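Side-chain contacts in putative NADPH:quinone reductase (Bacillus thuringiensis, PDB 3GMS), which has no established function but probably uses NADPH to reduce quinones, as a member of the medium-chain dehydrogenase/reductase superfamily: residues R38-P43 / G87-P92; A123-N128 / H286-V291; L160-S165 / E183-L188; K311-V316 / V327-Y332. One frame throughout, in Å; residues are numbered along the deposited sequence. Where two conformers were deposited one is given.

Contact 1 (R38-P43 / G87-P92); sequences RMLVRP and GKRVLP
The apolar part of this contact rests chiefly on Met-39 and Pro-92. Met-39 SD lies 3.5 Å from Pro-92 CG, and the two side chains reach toward each other, Met-39 CE also coming to 4.2 Å from Pro-92 CG. The torsions explain the reach. The CA-CB bond of Met-39 does not aim at strand 89-92, but with CG opposite the carbonyl carbon (chi1 -64°) and further bends at chi2 and chi3, the thioether folds over toward the proline. Pro-92 meets it with CG and CD, and its CA-CB bond points toward strand 34-43.

A second apolar touch involves a charged residue used for its hydrocarbon. Leu-40 CD1 meets the aliphatic stem of Arg-89, 4.0 Å from Arg-89 CD and 4.1 Å from Arg-89 CG, the two side chains crossing nearly at right angles. Beyond this stem the chain of Arg-89 bends at chi3.

Polar bonding is left to the far end of that arginine, where NH2 forms a salt bridge with Asp-119 OD1 and also bonds to Ile-117 O. The guanidinium is thus anchored away from Leu-40, leaving CG and CD to serve as packing surface.

Strands 34-43 and 89-92 are not sheet neighbours: each pairs antiparallel with strand 71-77, so this contact bridges over the strand between them in the GroES-like domain. Leu-40 and Val-41 both face Val-71 of that strand in a classic beta bulge. Strand 102-106 also borders the methionine-proline pair, with Val-103 touching both Met-39 and Pro-92.

Contact 2 (A123-N128 / H286-V291); sequences AQMYIN and HLIRLV
The loop turning at Met-125, just ahead of helix 127-139, approaches the flank of helix 277-292 most closely where Met-125 CA stands 7.7 Å from Leu-287 CA. One long side chain spans this gap. Met-125 has CG opposite its own backbone N (chi1 -170°), and bends at chi2 and chi3 curl the thioether onto the helix, although its CA-CB bond does not aim there.

Three helix residues receive it, two of them a full turn apart. Met-125 CE lies 3.9 Å from Val-291 CG2 and 4.1 Å from Ile-288 CG1, its side chain crossing that of Ile-288 at about a right angle. The sulfur lies between two of them, Met-125 SD being 4.0 Å from both Leu-287 CB and Val-291 CG2. Here the methionine and leucine side chains run past one another in opposite senses.

Helix 277-292 comes after the short helix 268-274 and strand 262-265, an edge strand of a six-stranded parallel sheet in the order 3-2-1-4-5-6, the Rossmann arrangement of zinc-binding dehydrogenases. The methionine thereby ties the chain leading into helix 127-139 to a helix from the far end of the nucleotide-fold sequence.

Leu-287 CD1 also comes to 3.9 Å from Met-125 O, a buried carbonyl oxygen for which the model offers no polar partner. The N-H of the same peptide is better served, Tyr-126 N bonding to Glu-69 OE2. His-286 turns its ring to Trp-133 of helix 127-139, the planes inclined at about 45°.

Contact 3 (L160-S165 / E183-L188); sequences LFAQLS and EELLRL
Ala-162 and Gln-163 take up Leu-188 at the tight end of two nearly parallel helices, whose axes approach to 8.6 Å at a crossing angle of -24°. Small size lets the backbones close in: Ala-162 CB lies only 3.9 Å from Leu-188 CB. Next to it, the extended chain of Gln-163 passes the leucine at a slant, and Leu-188 CD2 rests 3.7 Å from both Gln-163 CG and Gln-163 CD, so one methyl covers the stem and the root of the amide. That amide is fixed at both ends, OE1 taking a bond from Arg-297 N and NE2 giving one to His-159 O.

Packing slackens one turn back, where Leu-185 CD2 is 4.2 Å from Ala-162 CB and the same leucine leans on Ala-174 and Thr-176 of strand 171-176. This strand links the two helices, which flank one face of the Rossmann sheet. On the outer side of helix 182-188 polar chemistry takes over. Arg-187 NE bonds to the anti lone pair of Glu-183 OE2 at 3.1 Å and 165°, a salt bridge on an exposed surface.

At the tight end two acceptors come close without bonding, Ala-162 O and Leu-188 O being 3.4 Å apart. Ser-165 OG donates to Ala-162 O at 2.7 Å, tilted 23° from the carbonyl plane, which probably eases the repulsion. Between 160-165 and 183-188 the cohesion is therefore mainly aliphatic, while the Gln-163 amide and Ala-162 O find their hydrogen bonds outside the seam or within their own helix.

Contact 4 (K311-V316 / V327-Y332); sequences KAAVDV and VFLTSY
Ala-313 and Val-316 meet Val-327 and Leu-329 through aliphatic groups alone, and the flat side chains of the strand segment stand off this seam. The CA-CB bond of Phe-328 points away from the helix, and its ring meets that of Phe-120 edge-to-face and packs on Val-41 and Pro-43. The ring of Tyr-332 lies farther along the chain, with its hydroxyl bonded to Asp-119 OD2.

Against this background the helix side is simple. Ala-313 CB sits 4.0 Å from Leu-329 CD2 and 4.1 Å from Val-327 CG1, resting one methyl against two strand residues on either side of Phe-328 in sequence. The CA-CB bond of Leu-329 is not directed at the helix, but CG lies opposite the carbonyl carbon (chi1 -68°), which helps bring CD2 to the alanine.

Val-327 uses both branches. While CG1 serves Ala-313, CG2 turns to the next part of the helix, 4.0 Å from Val-316 CG1, and the two valines meet at a slant.

Helix 310-318 runs almost antiparallel to strand 326-330, at 167° with 8.9 Å between the axes of the short segments, as expected of the crossover helix in a beta-alpha-beta unit. The first strand of that unit, 301-306, is parallel to 326-330 and contributes Tyr-305, which touches both Ala-313 and Val-316.

Methyl against methyl imposes little directionality. The helix is thus probably positioned by shape and burial, while the strand's backbone bonds to its sheet neighbours supply the directional order.

In the fold
Contact 2 is the middle one: its centre lies about 14 Å from that of contact 1, about 16 Å from contact 3 and about 21 Å from contact 4, whereas contact 3 is about 28 Å from contact 1 and about 27 Å from contact 4. Contacts 1 and 4 share a mixed sheet, where strands 34-43 and 326-330 are antiparallel neighbours, so the chain's C-terminal end completes a sheet begun near its start. Ala-123 packs on Val-41 and Phe-328, and Asn-128 on Leu-160. In sequence, contact 3 is nested within the loop closed by contact 2, with contact 1 before and contact 4 after. The series thus leads from the GroES-like domain into the Rossmann domain and back.

Contact 1 (R38-P43 / G87-P92)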
loop_
_atom_site.group_PDB
_atom_site.type_symbol
_atom_site.label_atom_id
_atom_site.label_comp_id
_atom_site.label_asym_id
_atom_site.label_seq_id
_atom_site.Cartn_x
_atom_site.Cartn_y
_atom_site.Cartn_z
ATOM N N ARG A 38 14.109 4.177 16.455
ATOM C CA ARG A 38 13.851 5.627 16.360
ATOM C C ARG A 38 13.499 5.936 14.893
ATOM O O ARG A 38 14.348 5.785 14.021
ATOM C CB ARG A 38 15.089 6.445 16.807
ATOM C CG ARG A 38 14.948 7.984 16.562
ATOM C CD ARG A 38 16.215 8.791 16.992
ATOM N NE ARG A 38 17.452 8.156 16.514
ATOM C CZ ARG A 38 18.051 8.400 15.351
ATOM N NH1 ARG A 38 17.542 9.281 14.497
ATOM N NH2 ARG A 38 19.170 7.747 15.042
ATOM N N MET A 39 12.260 6.368 14.633
ATOM C CA MET A 39 11.773 6.624 13.246
ATOM C C MET A 39 12.413 7.851 12.586
ATOM O O MET A 39 12.678 8.867 13.239
ATOM C CB MET A 39 10.252 6.779 13.256
ATOM C CG MET A 39 9.472 5.485 13.699
ATOM S SD MET A 39 9.964 3.957 12.853
ATOM C CE MET A 39 9.186 4.331 11.230
ATOM N N LEU A 40 12.637 7.740 11.272
ATOM C CA LEU A 40 13.183 8.826 10.484
ATOM C C LEU A 40 12.062 9.372 9.649
ATOM O O LEU A 40 11.772 10.568 9.719
ATOM C CB LEU A 40 14.298 8.318 9.574
ATOM C CG LEU A 40 15.507 7.760 10.332
ATOM C CD1 LEU A 40 16.421 6.975 9.398
ATOM C CD2 LEU A 40 16.307 8.916 10.940
ATOM N N VAL A 41 11.375 8.479 8.920
ATOM C CA VAL A 41 10.439 8.945 7.864
ATOM C C VAL A 41 9.275 7.956 7.776
ATOM O O VAL A 41 9.481 6.746 7.733
ATOM C CB VAL A 41 11.113 9.027 6.484
ATOM C CG1 VAL A 41 10.095 9.376 5.351
ATOM C CG2 VAL A 41 12.307 9.989 6.481
ATOM N N ARG A 42 8.047 8.466 7.741
ATOM C CA ARG A 42 6.896 7.585 7.352
ATOM C C ARG A 42 6.079 8.306 6.282
ATOM O O ARG A 42 5.915 9.527 6.385
ATOM C CB ARG A 42 5.907 7.289 8.513
ATOM C CG ARG A 42 6.527 7.198 9.898
ATOM C CD ARG A 42 6.579 8.580 10.528
ATOM N NE ARG A 42 7.127 8.642 11.895
ATOM C CZ ARG A 42 7.967 9.582 12.333
ATOM N NH1 ARG A 42 8.461 10.526 11.535
ATOM N NH2 ARG A 42 8.370 9.547 13.609
ATOM N N PRO A 43 5.498 7.556 5.324
ATOM C CA PRO A 43 4.575 8.173 4.382
ATOM C C PRO A 43 3.230 8.352 5.086
ATOM O O PRO A 43 2.936 7.677 6.084
ATOM C CB PRO A 43 4.466 7.106 3.284
ATOM C CG PRO A 43 4.426 5.785 4.089
ATOM C CD PRO A 43 5.509 6.081 5.198
ATOM N N GLY A 87 21.783 0.178 15.619
ATOM C CA GLY A 87 22.441 1.022 14.640
ATOM C C GLY A 87 22.000 0.804 13.205
ATOM O O GLY A 87 22.272 1.651 12.357
ATOM N N LYS A 88 21.327 -0.317 12.925
ATOM C CA LYS A 88 20.912 -0.677 11.551
ATOM C C LYS A 88 19.654 0.107 11.146
ATOM O O LYS A 88 18.826 0.366 11.985
ATOM C CB LYS A 88 20.612 -2.176 11.439
ATOM C CG LYS A 88 21.832 -3.130 11.539
ATOM C CD LYS A 88 22.657 -3.172 10.255
ATOM C CE LYS A 88 23.749 -4.254 10.340
ATOM N NZ LYS A 88 24.600 -4.049 11.544
ATOM N N ARG A 89 19.536 0.477 9.864
ATOM C CA ARG A 89 18.304 1.063 9.311
ATOM C C ARG A 89 17.359 -0.073 8.908
ATOM O O ARG A 89 17.752 -0.991 8.194
ATOM C CB ARG A 89 18.594 1.943 8.070
ATOM C CG ARG A 89 18.169 3.414 8.249
ATOM C CD ARG A 89 18.262 4.326 6.989
ATOM N NE ARG A 89 19.105 3.716 5.996
ATOM C CZ ARG A 89 18.811 3.671 4.708
ATOM N NH1 ARG A 89 19.609 3.011 3.900
ATOM N NH2 ARG A 89 17.707 4.248 4.242
ATOM N N VAL A 90 16.110 0.026 9.356
ATOM C CA VAL A 90 15.135 -1.050 9.239
ATOM C C VAL A 90 13.725 -0.504 9.026
ATOM O O VAL A 90 13.443 0.640 9.406
ATOM C CB VAL A 90 15.079 -1.938 10.536
ATOM C CG1 VAL A 90 16.481 -2.512 10.870
ATOM C CG2 VAL A 90 14.502 -1.223 11.710
ATOM N N LEU A 91 12.852 -1.343 8.470
ATOM C CA LEU A 91 11.401 -1.065 8.564
ATOM C C LEU A 91 10.827 -1.828 9.761
ATOM O O LEU A 91 10.842 -3.068 9.758
ATOM C CB LEU A 91 10.663 -1.492 7.284
ATOM C CG LEU A 91 11.330 -1.136 5.954
ATOM C CD1 LEU A 91 10.482 -1.714 4.784
ATOM C CD2 LEU A 91 11.591 0.383 5.786
ATOM N N PRO A 92 10.351 -1.113 10.784
ATOM C CA PRO A 92 9.799 -1.889 11.921
ATOM C C PRO A 92 8.287 -2.188 11.753
ATOM O O PRO A 92 7.434 -1.434 12.246
ATOM C CB PRO A 92 10.067 -0.974 13.087
ATOM C CG PRO A 92 9.975 0.439 12.524
ATOM C CD PRO A 92 10.441 0.345 11.088
#

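Contact 2 (A123-N128 / H286-V291)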
loop_
_atom_site.group_PDB
_atom_site.type_symbol
_atom_site.label_atom_id
_atom_site.label_comp_id
_atom_site.label_asym_id
_atom_site.label_seq_id
_atom_site.Cartn_x
_atom_site.Cartn_y
_atom_site.Cartn_z
ATOM N N ALA A 123 10.830 4.125 2.986
ATOM C CA ALA A 123 9.604 4.403 3.706
ATOM C C ALA A 123 8.335 4.007 2.913
ATOM O O ALA A 123 7.206 4.112 3.437
ATOM C CB ALA A 123 9.579 5.905 4.084
ATOM N N GLN A 124 8.509 3.641 1.640
ATOM C CA GLN A 124 7.398 3.288 0.751
ATOM C C GLN A 124 7.414 1.828 0.335
ATOM O O GLN A 124 6.603 1.395 -0.527
ATOM C CB GLN A 124 7.401 4.183 -0.500
ATOM C CG GLN A 124 7.170 5.664 -0.249
ATOM C CD GLN A 124 7.281 6.409 -1.560
ATOM O OE1 GLN A 124 6.366 6.366 -2.368
ATOM N NE2 GLN A 124 8.437 6.992 -1.819
ATOM N N MET A 125 8.281 1.036 0.992
ATOM C CA MET A 125 8.565 -0.332 0.541
ATOM C C MET A 125 7.467 -1.375 0.842
ATOM O O MET A 125 7.421 -2.417 0.194
ATOM C CB MET A 125 9.900 -0.812 1.141
ATOM C CG MET A 125 10.495 -2.165 0.595
ATOM S SD MET A 125 11.242 -2.021 -1.074
ATOM C CE MET A 125 12.513 -0.855 -0.743
ATOM N N TYR A 126 6.604 -1.087 1.814
ATOM C CA TYR A 126 5.705 -2.101 2.363
ATOM C C TYR A 126 4.356 -2.146 1.678
ATOM O O TYR A 126 4.092 -3.007 0.879
ATOM C CB TYR A 126 5.569 -1.880 3.862
ATOM C CG TYR A 126 4.621 -2.803 4.627
ATOM C CD1 TYR A 126 4.349 -4.132 4.208
ATOM C CD2 TYR A 126 4.058 -2.347 5.821
ATOM C CE1 TYR A 126 3.494 -4.947 4.963
ATOM C CE2 TYR A 126 3.216 -3.150 6.588
ATOM C CZ TYR A 126 2.946 -4.451 6.148
ATOM O OH TYR A 126 2.109 -5.254 6.897
ATOM N N ILE A 127 3.482 -1.194 1.959
ATOM C CA ILE A 127 2.088 -1.422 1.656
ATOM C C ILE A 127 1.766 -1.592 0.158
ATOM O O ILE A 127 1.188 -2.600 -0.224
ATOM C CB ILE A 127 1.194 -0.279 2.278
ATOM C CG1 ILE A 127 1.252 -0.354 3.822
ATOM C CG2 ILE A 127 -0.253 -0.447 1.843
ATOM C CD1 ILE A 127 0.627 -1.605 4.405
ATOM N N ASN A 128 2.120 -0.608 -0.653
ATOM C CA ASN A 128 1.850 -0.687 -2.086
ATOM C C ASN A 128 2.691 -1.748 -2.842
ATOM O O ASN A 128 2.086 -2.515 -3.634
ATOM C CB ASN A 128 1.898 0.706 -2.725
ATOM C CG ASN A 128 0.803 1.589 -2.183
ATOM O OD1 ASN A 128 -0.312 1.110 -2.019
ATOM N ND2 ASN A 128 1.117 2.837 -1.837
ATOM N N HIS A 286 13.397 -9.621 -2.050
ATOM C CA HIS A 286 13.130 -9.542 -3.443
ATOM C C HIS A 286 12.740 -8.168 -3.952
ATOM O O HIS A 286 13.258 -7.719 -4.992
ATOM C CB HIS A 286 12.088 -10.575 -3.908
ATOM C CG HIS A 286 12.006 -10.646 -5.395
ATOM N ND1 HIS A 286 13.041 -11.127 -6.171
ATOM C CD2 HIS A 286 11.079 -10.172 -6.262
ATOM C CE1 HIS A 286 12.723 -11.017 -7.447
ATOM N NE2 HIS A 286 11.539 -10.440 -7.530
ATOM N N LEU A 287 11.831 -7.513 -3.238
ATOM C CA LEU A 287 11.434 -6.145 -3.600
ATOM C C LEU A 287 12.650 -5.223 -3.510
ATOM O O LEU A 287 12.849 -4.403 -4.393
ATOM C CB LEU A 287 10.343 -5.634 -2.647
ATOM C CG LEU A 287 8.989 -6.355 -2.692
ATOM C CD1 LEU A 287 8.165 -5.890 -1.474
ATOM C CD2 LEU A 287 8.278 -6.003 -3.943
ATOM N N ILE A 288 13.466 -5.410 -2.464
ATOM C CA ILE A 288 14.661 -4.578 -2.270
ATOM C C ILE A 288 15.608 -4.743 -3.483
ATOM O O ILE A 288 16.109 -3.747 -4.004
ATOM C CB ILE A 288 15.345 -4.906 -0.942
ATOM C CG1 ILE A 288 14.509 -4.323 0.231
ATOM C CG2 ILE A 288 16.817 -4.431 -0.931
ATOM C CD1 ILE A 288 14.956 -4.861 1.603
ATOM N N ARG A 289 15.834 -5.981 -3.936
ATOM C CA ARG A 289 16.628 -6.200 -5.159
ATOM C C ARG A 289 16.047 -5.478 -6.370
ATOM O O ARG A 289 16.799 -4.873 -7.136
ATOM C CB ARG A 289 16.788 -7.688 -5.506
ATOM C CG ARG A 289 17.295 -8.547 -4.393
ATOM C CD ARG A 289 18.505 -8.004 -3.695
ATOM N NE ARG A 289 18.907 -8.992 -2.696
ATOM C CZ ARG A 289 18.519 -8.991 -1.427
ATOM N NH1 ARG A 289 17.769 -8.004 -0.942
ATOM N NH2 ARG A 289 18.935 -9.972 -0.627
ATOM N N LEU A 290 14.715 -5.520 -6.532
ATOM C CA LEU A 290 14.034 -4.855 -7.654
ATOM C C LEU A 290 14.234 -3.327 -7.622
ATOM O O LEU A 290 14.455 -2.690 -8.667
ATOM C CB LEU A 290 12.539 -5.175 -7.692
ATOM C CG LEU A 290 12.160 -6.610 -8.101
ATOM C CD1 LEU A 290 10.667 -6.849 -7.936
ATOM C CD2 LEU A 290 12.656 -6.940 -9.529
ATOM N N VAL A 291 14.194 -2.766 -6.424
ATOM C CA VAL A 291 14.484 -1.340 -6.254
ATOM C C VAL A 291 15.962 -1.045 -6.532
ATOM O O VAL A 291 16.276 -0.107 -7.266
ATOM C CB VAL A 291 14.075 -0.831 -4.862
ATOM C CG1 VAL A 291 14.459 0.680 -4.684
ATOM C CG2 VAL A 291 12.570 -0.983 -4.683
#

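Contact 3 (L160-S165 / E183-L188)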
loop_
_atom_site.group_PDB
_atom_site.type_symbol
_atom_site.label_atom_id
_atom_site.label_comp_id
_atom_site.label_asym_id
_atom_site.label_seq_id
_atom_site.Cartn_x
_atom_site.Cartn_y
_atom_site.Cartn_z
ATOM N N LEU A 160 2.878 1.094 -9.690
ATOM C CA LEU A 160 3.640 -0.124 -9.473
ATOM C C LEU A 160 3.174 -1.280 -10.374
ATOM O O LEU A 160 4.001 -2.046 -10.899
ATOM C CB LEU A 160 3.638 -0.533 -7.985
ATOM C CG LEU A 160 4.150 0.563 -7.036
ATOM C CD1 LEU A 160 4.147 0.072 -5.609
ATOM C CD2 LEU A 160 5.528 1.057 -7.411
ATOM N N PHE A 161 1.866 -1.416 -10.541
ATOM C CA PHE A 161 1.350 -2.450 -11.442
ATOM C C PHE A 161 1.915 -2.256 -12.869
ATOM O O PHE A 161 2.263 -3.223 -13.551
ATOM C CB PHE A 161 -0.178 -2.437 -11.442
ATOM C CG PHE A 161 -0.799 -3.110 -10.231
ATOM C CD1 PHE A 161 -0.604 -4.474 -9.986
ATOM C CD2 PHE A 161 -1.598 -2.387 -9.363
ATOM C CE1 PHE A 161 -1.190 -5.091 -8.854
ATOM C CE2 PHE A 161 -2.192 -3.007 -8.242
ATOM C CZ PHE A 161 -1.985 -4.382 -7.998
ATOM N N ALA A 162 2.040 -0.993 -13.287
ATOM C CA ALA A 162 2.602 -0.676 -14.620
ATOM C C ALA A 162 4.013 -1.208 -14.730
ATOM O O ALA A 162 4.380 -1.867 -15.707
ATOM C CB ALA A 162 2.554 0.820 -14.896
ATOM N N GLN A 163 4.828 -0.971 -13.703
ATOM C CA GLN A 163 6.173 -1.509 -13.717
ATOM C C GLN A 163 6.233 -3.028 -13.612
ATOM O O GLN A 163 7.045 -3.673 -14.298
ATOM C CB GLN A 163 7.001 -0.871 -12.581
ATOM C CG GLN A 163 7.173 0.644 -12.760
ATOM C CD GLN A 163 7.782 1.272 -11.514
ATOM O OE1 GLN A 163 8.976 1.171 -11.301
ATOM N NE2 GLN A 163 6.943 1.912 -10.682
ATOM N N LEU A 164 5.433 -3.613 -12.718
ATOM C CA LEU A 164 5.377 -5.072 -12.625
ATOM C C LEU A 164 4.964 -5.754 -13.953
ATOM O O LEU A 164 5.405 -6.876 -14.235
ATOM C CB LEU A 164 4.440 -5.505 -11.503
ATOM C CG LEU A 164 5.057 -5.275 -10.112
ATOM C CD1 LEU A 164 3.964 -5.502 -9.063
ATOM C CD2 LEU A 164 6.247 -6.190 -9.839
ATOM N N SER A 165 4.160 -5.077 -14.762
ATOM C CA SER A 165 3.814 -5.688 -16.065
ATOM C C SER A 165 5.079 -5.951 -16.924
ATOM O O SER A 165 5.154 -6.947 -17.648
ATOM C CB SER A 165 2.765 -4.875 -16.810
ATOM O OG SER A 165 3.299 -3.697 -17.397
ATOM N N GLU A 183 0.587 9.831 -19.100
ATOM C CA GLU A 183 1.957 9.825 -19.604
ATOM C C GLU A 183 2.870 9.001 -18.710
ATOM O O GLU A 183 3.630 8.170 -19.209
ATOM C CB GLU A 183 2.514 11.252 -19.797
ATOM C CG GLU A 183 4.031 11.295 -20.158
ATOM C CD GLU A 183 4.342 10.778 -21.576
ATOM O OE1 GLU A 183 3.397 10.651 -22.386
ATOM O OE2 GLU A 183 5.532 10.517 -21.893
ATOM N N GLU A 184 2.760 9.211 -17.392
ATOM C CA GLU A 184 3.601 8.498 -16.445
ATOM C C GLU A 184 3.326 6.987 -16.541
ATOM O O GLU A 184 4.266 6.202 -16.666
ATOM C CB GLU A 184 3.395 9.016 -15.021
ATOM C CG GLU A 184 3.645 10.545 -14.847
ATOM C CD GLU A 184 2.369 11.411 -14.925
ATOM O OE1 GLU A 184 1.684 11.494 -16.012
ATOM O OE2 GLU A 184 2.083 12.061 -13.880
ATOM N N LEU A 185 2.045 6.607 -16.544
ATOM C CA LEU A 185 1.695 5.164 -16.662
ATOM C C LEU A 185 2.248 4.524 -17.933
ATOM O O LEU A 185 2.871 3.446 -17.886
ATOM C CB LEU A 185 0.183 4.939 -16.531
ATOM C CG LEU A 185 -0.406 5.250 -15.161
ATOM C CD1 LEU A 185 -1.882 5.268 -15.225
ATOM C CD2 LEU A 185 0.125 4.164 -14.154
ATOM N N LEU A 186 2.073 5.179 -19.087
ATOM C CA LEU A 186 2.696 4.643 -20.290
ATOM C C LEU A 186 4.219 4.499 -20.204
ATOM O O LEU A 186 4.744 3.450 -20.570
ATOM C CB LEU A 186 2.308 5.433 -21.556
ATOM C CG LEU A 186 0.799 5.479 -21.796
ATOM C CD1 LEU A 186 0.487 6.606 -22.753
ATOM C CD2 LEU A 186 0.289 4.119 -22.338
ATOM N N ARG A 187 4.908 5.545 -19.715
ATOM C CA ARG A 187 6.357 5.500 -19.498
ATOM C C ARG A 187 6.779 4.336 -18.648
ATOM O O ARG A 187 7.799 3.691 -18.923
ATOM C CB ARG A 187 6.863 6.758 -18.793
ATOM C CG ARG A 187 7.060 7.911 -19.701
ATOM C CD ARG A 187 7.861 9.013 -19.024
ATOM N NE ARG A 187 7.828 10.199 -19.878
ATOM C CZ ARG A 187 8.595 11.279 -19.718
ATOM N NH1 ARG A 187 9.476 11.331 -18.731
ATOM N NH2 ARG A 187 8.477 12.304 -20.562
ATOM N N LEU A 188 6.000 4.093 -17.597
ATOM C CA LEU A 188 6.325 3.043 -16.641
ATOM C C LEU A 188 6.008 1.668 -17.193
ATOM O O LEU A 188 6.468 0.672 -16.654
ATOM C CB LEU A 188 5.608 3.268 -15.291
ATOM C CG LEU A 188 6.187 4.459 -14.496
ATOM C CD1 LEU A 188 5.247 4.887 -13.402
ATOM C CD2 LEU A 188 7.566 4.123 -13.918
#

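Contact 4 (K311-V316 / V327-Y332)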
loop_
_atom_site.group_PDB
_atom_site.type_symbol
_atom_site.label_atom_id
_atom_site.label_comp_id
_atom_site.label_asym_id
_atom_site.label_seq_id
_atom_site.Cartn_x
_atom_site.Cartn_y
_atom_site.Cartn_z
ATOM N N LYS A 311 -1.529 17.349 11.426
ATOM C CA LYS A 311 -2.818 17.802 10.916
ATOM C C LYS A 311 -2.698 18.514 9.575
ATOM O O LYS A 311 -3.492 18.266 8.681
ATOM C CB LYS A 311 -3.551 18.676 11.927
ATOM C CG LYS A 311 -4.076 17.857 13.092
ATOM C CD LYS A 311 -4.855 18.754 14.051
ATOM C CE LYS A 311 -5.673 17.912 15.016
ATOM N NZ LYS A 311 -6.738 18.736 15.690
ATOM N N ALA A 312 -1.694 19.369 9.441
ATOM C CA ALA A 312 -1.489 20.105 8.163
ATOM C C ALA A 312 -1.177 19.108 7.057
ATOM O O ALA A 312 -1.670 19.206 5.940
ATOM C CB ALA A 312 -0.369 21.136 8.299
ATOM N N ALA A 313 -0.356 18.132 7.388
ATOM C CA ALA A 313 0.048 17.119 6.410
ATOM C C ALA A 313 -1.142 16.310 5.903
ATOM O O ALA A 313 -1.289 16.053 4.708
ATOM C CB ALA A 313 1.148 16.202 7.015
ATOM N N VAL A 314 -2.008 15.912 6.827
ATOM C CA VAL A 314 -3.155 15.110 6.465
ATOM C C VAL A 314 -4.092 15.900 5.578
ATOM O O VAL A 314 -4.574 15.362 4.588
ATOM C CB VAL A 314 -3.841 14.464 7.718
ATOM C CG1 VAL A 314 -5.162 13.835 7.325
ATOM C CG2 VAL A 314 -2.904 13.393 8.298
ATOM N N ASP A 315 -4.277 17.191 5.883
ATOM C CA ASP A 315 -5.103 18.055 5.043
ATOM C C ASP A 315 -4.627 18.098 3.580
ATOM O O ASP A 315 -5.437 18.070 2.646
ATOM C CB ASP A 315 -5.169 19.454 5.656
ATOM C CG ASP A 315 -5.900 20.444 4.770
ATOM O OD1 ASP A 315 -7.143 20.324 4.642
ATOM O OD2 ASP A 315 -5.224 21.327 4.198
ATOM N N VAL A 316 -3.305 18.135 3.379
ATOM C CA VAL A 316 -2.737 18.089 2.028
ATOM C C VAL A 316 -3.109 16.767 1.347
ATOM O O VAL A 316 -3.565 16.744 0.187
ATOM C CB VAL A 316 -1.196 18.311 2.068
ATOM C CG1 VAL A 316 -0.544 18.077 0.686
ATOM C CG2 VAL A 316 -0.869 19.727 2.580
ATOM N N VAL A 327 3.290 12.460 0.575
ATOM C CA VAL A 327 3.560 13.342 1.677
ATOM C C VAL A 327 4.167 12.510 2.809
ATOM O O VAL A 327 3.729 11.395 3.044
ATOM C CB VAL A 327 2.251 13.986 2.172
ATOM C CG1 VAL A 327 2.533 14.930 3.377
ATOM C CG2 VAL A 327 1.585 14.761 1.002
ATOM N N PHE A 328 5.181 13.020 3.476
ATOM C CA PHE A 328 5.826 12.278 4.570
ATOM C C PHE A 328 5.874 13.024 5.869
ATOM O O PHE A 328 5.943 14.272 5.884
ATOM C CB PHE A 328 7.290 11.950 4.184
ATOM C CG PHE A 328 7.430 11.077 2.972
ATOM C CD1 PHE A 328 7.598 9.686 3.109
ATOM C CD2 PHE A 328 7.447 11.626 1.688
ATOM C CE1 PHE A 328 7.738 8.888 1.985
ATOM C CE2 PHE A 328 7.558 10.809 0.538
ATOM C CZ PHE A 328 7.720 9.440 0.696
ATOM N N LEU A 329 5.938 12.239 6.956
ATOM C CA LEU A 329 6.164 12.743 8.311
ATOM C C LEU A 329 7.566 12.418 8.689
ATOM O O LEU A 329 7.954 11.245 8.676
ATOM C CB LEU A 329 5.218 12.059 9.307
ATOM C CG LEU A 329 3.729 12.409 9.139
ATOM C CD1 LEU A 329 2.808 11.451 9.903
ATOM C CD2 LEU A 329 3.380 13.932 9.431
ATOM N N THR A 330 8.363 13.450 8.991
ATOM C CA THR A 330 9.789 13.195 9.122
ATOM C C THR A 330 10.216 13.551 10.547
ATOM O O THR A 330 9.541 14.345 11.225
ATOM C CB THR A 330 10.634 13.980 8.077
ATOM O OG1 THR A 330 10.481 15.387 8.311
ATOM C CG2 THR A 330 10.240 13.638 6.625
ATOM N N SER A 331 11.316 12.961 11.002
ATOM C CA SER A 331 11.767 13.174 12.377
ATOM C C SER A 331 13.277 13.259 12.477
ATOM O O SER A 331 13.864 12.662 13.361
ATOM C CB SER A 331 11.266 12.035 13.276
ATOM O OG SER A 331 9.879 12.136 13.535
ATOM N N TYR A 332 13.914 13.998 11.583
ATOM C CA TYR A 332 15.363 14.021 11.541
ATOM C C TYR A 332 15.985 14.828 12.695
ATOM O O TYR A 332 15.350 15.785 13.125
ATOM C CB TYR A 332 15.822 14.572 10.196
ATOM C CG TYR A 332 15.624 13.593 9.046
ATOM C CD1 TYR A 332 14.653 13.818 8.071
ATOM C CD2 TYR A 332 16.426 12.452 8.926
ATOM C CE1 TYR A 332 14.470 12.918 6.994
ATOM C CE2 TYR A 332 16.271 11.558 7.858
ATOM C CZ TYR A 332 15.295 11.806 6.890
ATOM O OH TYR A 332 15.162 10.915 5.859
#